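Local coordinates for protein beta-1,4-mannanase (Aplysia kurodai, PDB 3VUP) that probably hydrolyses the internal beta-1,4-mannosidic linkages of mannan as a TIM-barrel enzyme of the sea hare's digestive fluid, at residues A[56-67]-A[104-115]. Sequence-based numbering, arbitrary orientation. Where two conformers were deposited one is given.
Sequences GNSMRLWIHIQG and ILVFPCLWNAAV
Ser58-Trp62 and Leu105-Cys109 pair as parallel strands, a worked example of how neighbouring TIM-barrel strands are joined. Backbone bonds alternate from Leu105 N to Asn57 O (2.8 Å) as far as Ile63 N to Cys109 O; the link from Leu61 N to Phe107 O is the longest, at 3.3 Å. A beta bulge then shifts the register, and Leu110 O accepts from Ile65 N and, weakly, from His64 N. Beyond it the Gln66 amide NE2 grips two carbonyls, Asn112 O at 2.9 Å and Val115 O at 2.8 Å, holding the loop after the second strand.

Among aromatic contacts, with SG turned away from the backbone N (chi1 177°), Cys109 lays its sulfur over one face of the Trp62 indole, a sulfur-aromatic contact 4.4 Å from SG to the five-membered ring centroid. His64 CB makes a CH-pi contact over the six-membered ring of Trp111, 4.0 Å from its centroid, while the His64 imidazole itself lies oblique to that ring, the planes 48° apart. Apolar packing is tight where Leu61 CD2 meets Val106 CG1 at 3.5 Å.

Arg60, extended into the barrel interior, forms salt bridges with Asp158 and Glu293 and a hydrogen bond with Asn22, while Trp62 borders a bound Tris molecule. On the outer face, helix 88-101 covers Leu61 and Val106; strands 18-22 and 157-161 flank the pair.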
ATOM      1  N   GLY A  56      12.426  -8.247  10.929  1.00  6.61           N
ATOM      2  CA  GLY A  56      11.520  -7.874   9.863  1.00  6.71           C
ATOM      3  C   GLY A  56      12.200  -7.966   8.515  1.00  6.46           C
ATOM      4  O   GLY A  56      13.427  -7.882   8.420  1.00  7.70           O
ATOM      5  N   ASN A  57      11.392  -8.111   7.467  1.00  5.86           N
ATOM      6  CA  ASN A  57      11.894  -8.112   6.098  1.00  6.24           C
ATOM      7  C   ASN A  57      11.182  -7.112   5.189  1.00  6.05           C
ATOM      8  O   ASN A  57      11.484  -7.074   4.001  1.00  6.56           O
ATOM      9  CB  ASN A  57      11.847  -9.516   5.472  1.00  6.84           C
ATOM     10  CG  ASN A  57      10.436 -10.043   5.294  1.00  6.06           C
ATOM     11  OD1 ASN A  57       9.456  -9.290   5.312  1.00  5.63           O
ATOM     12  ND2 ASN A  57      10.327 -11.347   5.116  1.00  6.44           N
ATOM     13  N   SER A  58      10.255  -6.311   5.722  1.00  5.72           N
ATOM     14  CA  SER A  58       9.344  -5.483   4.907  0.56  5.87           C
ATOM     15  C   SER A  58       9.077  -4.135   5.553  1.00  5.50           C
ATOM     16  O   SER A  58       8.741  -4.115   6.739  1.00  5.67           O
ATOM     17  CB  SER A  58       7.974  -6.162   4.809  0.56  5.61           C
ATOM     18  OG  SER A  58       7.979  -7.270   3.940  0.56  6.28           O
ATOM     19  N   MET A  59       9.139  -3.049   4.786  1.00  5.03           N
ATOM     20  CA  MET A  59       8.779  -1.713   5.254  0.55  5.21           C
ATOM     21  C   MET A  59       7.833  -1.049   4.247  1.00  5.31           C
ATOM     22  O   MET A  59       8.207  -0.914   3.079  1.00  5.91           O
ATOM     23  CB  MET A  59      10.046  -0.860   5.382  0.55  5.28           C
ATOM     24  CG  MET A  59       9.835   0.544   5.930  0.55  5.90           C
ATOM     25  SD  MET A  59       9.647   0.630   7.717  0.55  6.21           S
ATOM     26  CE  MET A  59      11.357   0.655   8.256  0.55  6.94           C
ATOM     27  N   ARG A  60       6.659  -0.613   4.699  1.00  4.56           N
ATOM     28  CA  ARG A  60       5.779   0.233   3.900  1.00  4.62           C
ATOM     29  C   ARG A  60       6.013   1.670   4.360  1.00  4.91           C
ATOM     30  O   ARG A  60       6.094   1.935   5.559  1.00  5.14           O
ATOM     31  CB  ARG A  60       4.322  -0.172   4.115  1.00  4.70           C
ATOM     32  CG  ARG A  60       3.298   0.693   3.367  1.00  5.23           C
ATOM     33  CD  ARG A  60       1.953   0.019   3.406  1.00  4.67           C
ATOM     34  NE  ARG A  60       0.842   0.691   2.736  1.00  4.70           N
ATOM     35  CZ  ARG A  60      -0.174   1.295   3.350  1.00  4.52           C
ATOM     36  NH1 ARG A  60      -0.181   1.472   4.668  1.00  4.50           N
ATOM     37  NH2 ARG A  60      -1.190   1.745   2.624  1.00  5.00           N
ATOM     38  N   LEU A  61       6.145   2.597   3.417  1.00  5.01           N
ATOM     39  CA  LEU A  61       6.317   4.008   3.762  1.00  5.44           C
ATOM     40  C   LEU A  61       5.708   4.857   2.658  1.00  4.69           C
ATOM     41  O   LEU A  61       5.587   4.419   1.509  1.00  5.33           O
ATOM     42  CB  LEU A  61       7.782   4.376   4.019  1.00  6.05           C
ATOM     43  CG  LEU A  61       8.720   4.605   2.830  1.00  6.78           C
ATOM     44  CD1 LEU A  61      10.058   5.117   3.333  1.00  7.40           C
ATOM     45  CD2 LEU A  61       8.922   3.341   2.018  1.00  7.58           C
ATOM     46  N   TRP A  62       5.289   6.058   3.025  1.00  4.58           N
ATOM     47  CA  TRP A  62       4.432   6.852   2.163  1.00  4.59           C
ATOM     48  C   TRP A  62       5.215   7.958   1.476  1.00  4.74           C
ATOM     49  O   TRP A  62       6.068   8.605   2.090  1.00  5.38           O
ATOM     50  CB  TRP A  62       3.282   7.446   2.960  1.00  5.38           C
ATOM     51  CG  TRP A  62       2.335   6.460   3.600  1.00  5.33           C
ATOM     52  CD1 TRP A  62       2.491   5.112   3.784  1.00  5.57           C
ATOM     53  CD2 TRP A  62       1.083   6.796   4.175  1.00  5.45           C
ATOM     54  NE1 TRP A  62       1.383   4.589   4.421  1.00  5.73           N
ATOM     55  CE2 TRP A  62       0.506   5.614   4.676  1.00  5.80           C
ATOM     56  CE3 TRP A  62       0.375   7.994   4.294  1.00  5.81           C
ATOM     57  CZ2 TRP A  62      -0.743   5.604   5.311  1.00  6.39           C
ATOM     58  CZ3 TRP A  62      -0.847   7.988   4.912  1.00  6.47           C
ATOM     59  CH2 TRP A  62      -1.396   6.802   5.425  1.00  6.12           C
ATOM     60  N   ILE A  63       4.898   8.176   0.200  1.00  4.62           N
ATOM     61  CA  ILE A  63       5.684   9.043  -0.668  1.00  4.85           C
ATOM     62  C   ILE A  63       4.972  10.369  -0.959  1.00  5.00           C
ATOM     63  O   ILE A  63       5.208  11.347  -0.254  1.00  5.57           O
ATOM     64  CB  ILE A  63       6.092   8.317  -1.982  1.00  5.22           C
ATOM     65  CG1 ILE A  63       6.664   6.913  -1.684  1.00  5.69           C
ATOM     66  CG2 ILE A  63       7.069   9.169  -2.773  1.00  5.89           C
ATOM     67  CD1 ILE A  63       7.873   6.892  -0.776  1.00  6.30           C
ATOM     68  N   HIS A  64       4.107  10.423  -1.974  1.00  5.06           N
ATOM     69  CA  HIS A  64       3.482  11.701  -2.345  1.00  5.27           C
ATOM     70  C   HIS A  64       2.415  12.138  -1.341  1.00  5.11           C
ATOM     71  O   HIS A  64       2.271  13.332  -1.047  1.00  5.56           O
ATOM     72  CB  HIS A  64       2.802  11.651  -3.719  1.00  5.88           C
ATOM     73  CG  HIS A  64       3.639  11.109  -4.843  1.00  5.82           C
ATOM     74  ND1 HIS A  64       4.938  11.502  -5.095  1.00  5.68           N
ATOM     75  CD2 HIS A  64       3.305  10.259  -5.842  1.00  6.16           C
ATOM     76  CE1 HIS A  64       5.377  10.884  -6.180  1.00  6.45           C
ATOM     77  NE2 HIS A  64       4.403  10.131  -6.657  1.00  6.69           N
ATOM     78  N   ILE A  65       1.631  11.164  -0.877  1.00  5.02           N
ATOM     79  CA  ILE A  65       0.527  11.361   0.060  1.00  5.42           C
ATOM     80  C   ILE A  65      -0.608  12.117  -0.636  1.00  5.81           C
ATOM     81  O   ILE A  65      -1.401  11.492  -1.343  1.00  5.87           O
ATOM     82  CB  ILE A  65       0.996  11.919   1.422  1.00  5.41           C
ATOM     83  CG1 ILE A  65       2.156  11.044   1.926  1.00  6.04           C
ATOM     84  CG2 ILE A  65      -0.138  11.911   2.416  1.00  6.06           C
ATOM     85  CD1 ILE A  65       2.517  11.231   3.374  1.00  6.51           C
ATOM     86  N   GLN A  66      -0.683  13.438  -0.489  1.00  5.23           N
ATOM     87  CA  GLN A  66      -1.657  14.198  -1.271  1.00  5.92           C
ATOM     88  C   GLN A  66      -1.003  15.300  -2.103  1.00  6.34           C
ATOM     89  O   GLN A  66      -1.638  16.284  -2.466  1.00  7.95           O
ATOM     90  CB  GLN A  66      -2.796  14.718  -0.387  1.00  6.17           C
ATOM     91  CG  GLN A  66      -3.536  13.555   0.258  1.00  6.45           C
ATOM     92  CD  GLN A  66      -4.813  13.933   0.976  1.00  5.83           C
ATOM     93  OE1 GLN A  66      -4.877  14.943   1.687  1.00  7.63           O
ATOM     94  NE2 GLN A  66      -5.844  13.095   0.822  1.00  6.56           N
ATOM     95  N   GLY A  67       0.265  15.105  -2.442  1.00  6.64           N
ATOM     96  CA  GLY A  67       0.960  16.019  -3.327  1.00  7.01           C
ATOM     97  C   GLY A  67       1.521  17.252  -2.651  1.00  7.32           C
ATOM     98  O   GLY A  67       1.742  18.267  -3.308  1.00  7.90           O
ATOM     99  N   ILE A 104      15.845  -5.345   3.722  1.00  6.67           N
ATOM    100  CA  ILE A 104      14.448  -4.959   3.839  1.00  6.68           C
ATOM    101  C   ILE A 104      13.862  -4.680   2.457  1.00  6.65           C
ATOM    102  O   ILE A 104      14.398  -3.886   1.687  1.00  7.49           O
ATOM    103  CB  ILE A 104      14.279  -3.693   4.711  1.00  7.50           C
ATOM    104  CG1 ILE A 104      14.814  -3.917   6.125  1.00  7.89           C
ATOM    105  CG2 ILE A 104      12.820  -3.239   4.732  1.00  7.76           C
ATOM    106  CD1 ILE A 104      14.090  -4.972   6.914  1.00  8.58           C
ATOM    107  N   LEU A 105      12.752  -5.346   2.163  1.00  5.99           N
ATOM    108  CA  LEU A 105      11.937  -5.061   0.989  1.00  5.73           C
ATOM    109  C   LEU A 105      11.051  -3.847   1.250  1.00  5.70           C
ATOM    110  O   LEU A 105      10.386  -3.763   2.282  1.00  6.24           O
ATOM    111  CB  LEU A 105      11.057  -6.259   0.664  1.00  6.09           C
ATOM    112  CG  LEU A 105      11.787  -7.518   0.200  1.00  7.23           C
ATOM    113  CD1 LEU A 105      10.875  -8.725   0.331  1.00  8.78           C
ATOM    114  CD2 LEU A 105      12.266  -7.362  -1.233  1.00  8.58           C
ATOM    115  N   VAL A 106      11.056  -2.918   0.304  1.00  5.68           N
ATOM    116  CA  VAL A 106      10.359  -1.650   0.449  1.00  6.21           C
ATOM    117  C   VAL A 106       9.069  -1.633  -0.356  1.00  5.51           C
ATOM    118  O   VAL A 106       9.044  -2.072  -1.512  1.00  6.31           O
ATOM    119  CB  VAL A 106      11.264  -0.501  -0.013  1.00  6.86           C
ATOM    120  CG1 VAL A 106      10.584   0.835   0.165  1.00  7.53           C
ATOM    121  CG2 VAL A 106      12.533  -0.527   0.756  1.00  8.29           C
ATOM    122  N   PHE A 107       8.013  -1.117   0.269  1.00  4.97           N
ATOM    123  CA  PHE A 107       6.715  -0.956  -0.374  1.00  5.18           C
ATOM    124  C   PHE A 107       6.313   0.513  -0.304  1.00  5.09           C
ATOM    125  O   PHE A 107       5.651   0.936   0.634  1.00  5.10           O
ATOM    126  CB  PHE A 107       5.687  -1.878   0.299  1.00  5.70           C
ATOM    127  CG  PHE A 107       6.034  -3.335   0.169  1.00  5.99           C
ATOM    128  CD1 PHE A 107       5.511  -4.096  -0.857  1.00  6.52           C
ATOM    129  CD2 PHE A 107       6.927  -3.927   1.046  1.00  6.70           C
ATOM    130  CE1 PHE A 107       5.858  -5.432  -0.995  1.00  7.35           C
ATOM    131  CE2 PHE A 107       7.277  -5.267   0.911  1.00  7.53           C
ATOM    132  CZ  PHE A 107       6.742  -6.018  -0.109  1.00  7.37           C
ATOM    133  N   PRO A 108       6.748   1.310  -1.288  1.00  5.11           N
ATOM    134  CA  PRO A 108       6.365   2.722  -1.292  1.00  4.71           C
ATOM    135  C   PRO A 108       4.878   2.852  -1.581  1.00  4.59           C
ATOM    136  O   PRO A 108       4.363   2.198  -2.493  1.00  6.03           O
ATOM    137  CB  PRO A 108       7.179   3.301  -2.457  1.00  5.58           C
ATOM    138  CG  PRO A 108       8.277   2.297  -2.711  1.00  6.09           C
ATOM    139  CD  PRO A 108       7.644   0.973  -2.405  1.00  5.74           C
ATOM    140  N   CYS A 109       4.204   3.702  -0.811  1.00  4.87           N
ATOM    141  CA  CYS A 109       2.789   3.977  -1.011  1.00  4.77           C
ATOM    142  C   CYS A 109       2.656   5.379  -1.594  1.00  4.59           C
ATOM    143  O   CYS A 109       3.019   6.361  -0.946  1.00  4.90           O
ATOM    144  CB  CYS A 109       2.031   3.853   0.312  1.00  5.24           C
ATOM    145  SG  CYS A 109       0.282   4.267   0.185  1.00  5.66           S
ATOM    146  N   LEU A 110       2.142   5.467  -2.815  1.00  4.98           N
ATOM    147  CA  LEU A 110       2.187   6.722  -3.559  1.00  4.64           C
ATOM    148  C   LEU A 110       1.247   7.786  -3.000  1.00  4.52           C
ATOM    149  O   LEU A 110       1.693   8.897  -2.716  1.00  5.04           O
ATOM    150  CB  LEU A 110       1.900   6.478  -5.038  1.00  5.52           C
ATOM    151  CG  LEU A 110       2.898   5.574  -5.753  1.00  6.42           C
ATOM    152  CD1 LEU A 110       2.449   5.385  -7.193  1.00  7.23           C
ATOM    153  CD2 LEU A 110       4.310   6.143  -5.670  1.00  7.69           C
ATOM    154  N   TRP A 111      -0.033   7.438  -2.838  1.00  4.82           N
ATOM    155  CA  TRP A 111      -1.081   8.408  -2.534  1.00  4.70           C
ATOM    156  C   TRP A 111      -1.850   8.017  -1.275  1.00  4.74           C
ATOM    157  O   TRP A 111      -1.755   6.882  -0.793  1.00  5.11           O
ATOM    158  CB  TRP A 111      -2.062   8.501  -3.698  1.00  5.01           C
ATOM    159  CG  TRP A 111      -1.435   8.861  -5.010  1.00  4.88           C
ATOM    160  CD1 TRP A 111      -1.226   8.027  -6.071  1.00  5.48           C
ATOM    161  CD2 TRP A 111      -0.950  10.151  -5.413  1.00  5.23           C
ATOM    162  NE1 TRP A 111      -0.636   8.710  -7.101  1.00  5.99           N
ATOM    163  CE2 TRP A 111      -0.458  10.015  -6.724  1.00  5.57           C
ATOM    164  CE3 TRP A 111      -0.863  11.401  -4.787  1.00  5.94           C
ATOM    165  CZ2 TRP A 111       0.090  11.085  -7.433  1.00  6.04           C
ATOM    166  CZ3 TRP A 111      -0.319  12.463  -5.493  1.00  6.28           C
ATOM    167  CH2 TRP A 111       0.154  12.295  -6.798  1.00  6.88           C
ATOM    168  N   ASN A 112      -2.639   8.958  -0.758  1.00  5.62           N
ATOM    169  CA  ASN A 112      -3.414   8.740   0.453  1.00  5.27           C
ATOM    170  C   ASN A 112      -4.792   9.378   0.315  1.00  5.35           C
ATOM    171  O   ASN A 112      -4.906  10.527  -0.127  1.00  5.92           O
ATOM    172  CB  ASN A 112      -2.689   9.377   1.642  1.00  5.51           C
ATOM    173  CG  ASN A 112      -3.411   9.178   2.959  1.00  5.06           C
ATOM    174  OD1 ASN A 112      -4.082   8.164   3.165  1.00  5.23           O
ATOM    175  ND2 ASN A 112      -3.262  10.141   3.874  1.00  5.97           N
ATOM    176  N   ALA A 113      -5.826   8.636   0.710  1.00  5.28           N
ATOM    177  CA  ALA A 113      -7.186   9.165   0.771  1.00  5.93           C
ATOM    178  C   ALA A 113      -7.822   9.022   2.161  1.00  5.94           C
ATOM    179  O   ALA A 113      -9.034   9.191   2.307  1.00  6.47           O
ATOM    180  CB  ALA A 113      -8.070   8.510  -0.287  1.00  7.68           C
ATOM    181  N   ALA A 114      -7.015   8.736   3.186  1.00  5.72           N
ATOM    182  CA  ALA A 114      -7.548   8.575   4.550  1.00  6.02           C
ATOM    183  C   ALA A 114      -7.807   9.892   5.279  1.00  5.64           C
ATOM    184  O   ALA A 114      -8.402   9.896   6.359  1.00  6.16           O
ATOM    185  CB  ALA A 114      -6.634   7.697   5.382  1.00  6.25           C
ATOM    186  N   VAL A 115      -7.311  10.988   4.710  1.00  5.55           N
ATOM    187  CA  VAL A 115      -7.599  12.332   5.192  1.00  6.39           C
ATOM    188  C   VAL A 115      -8.003  13.162   3.984  1.00  6.51           C
ATOM    189  O   VAL A 115      -7.773  12.759   2.849  1.00  7.71           O
ATOM    190  CB  VAL A 115      -6.388  12.981   5.907  1.00  6.65           C
ATOM    191  CG1 VAL A 115      -6.033  12.200   7.165  1.00  7.83           C
ATOM    192  CG2 VAL A 115      -5.190  13.104   4.965  1.00  6.92           C
TER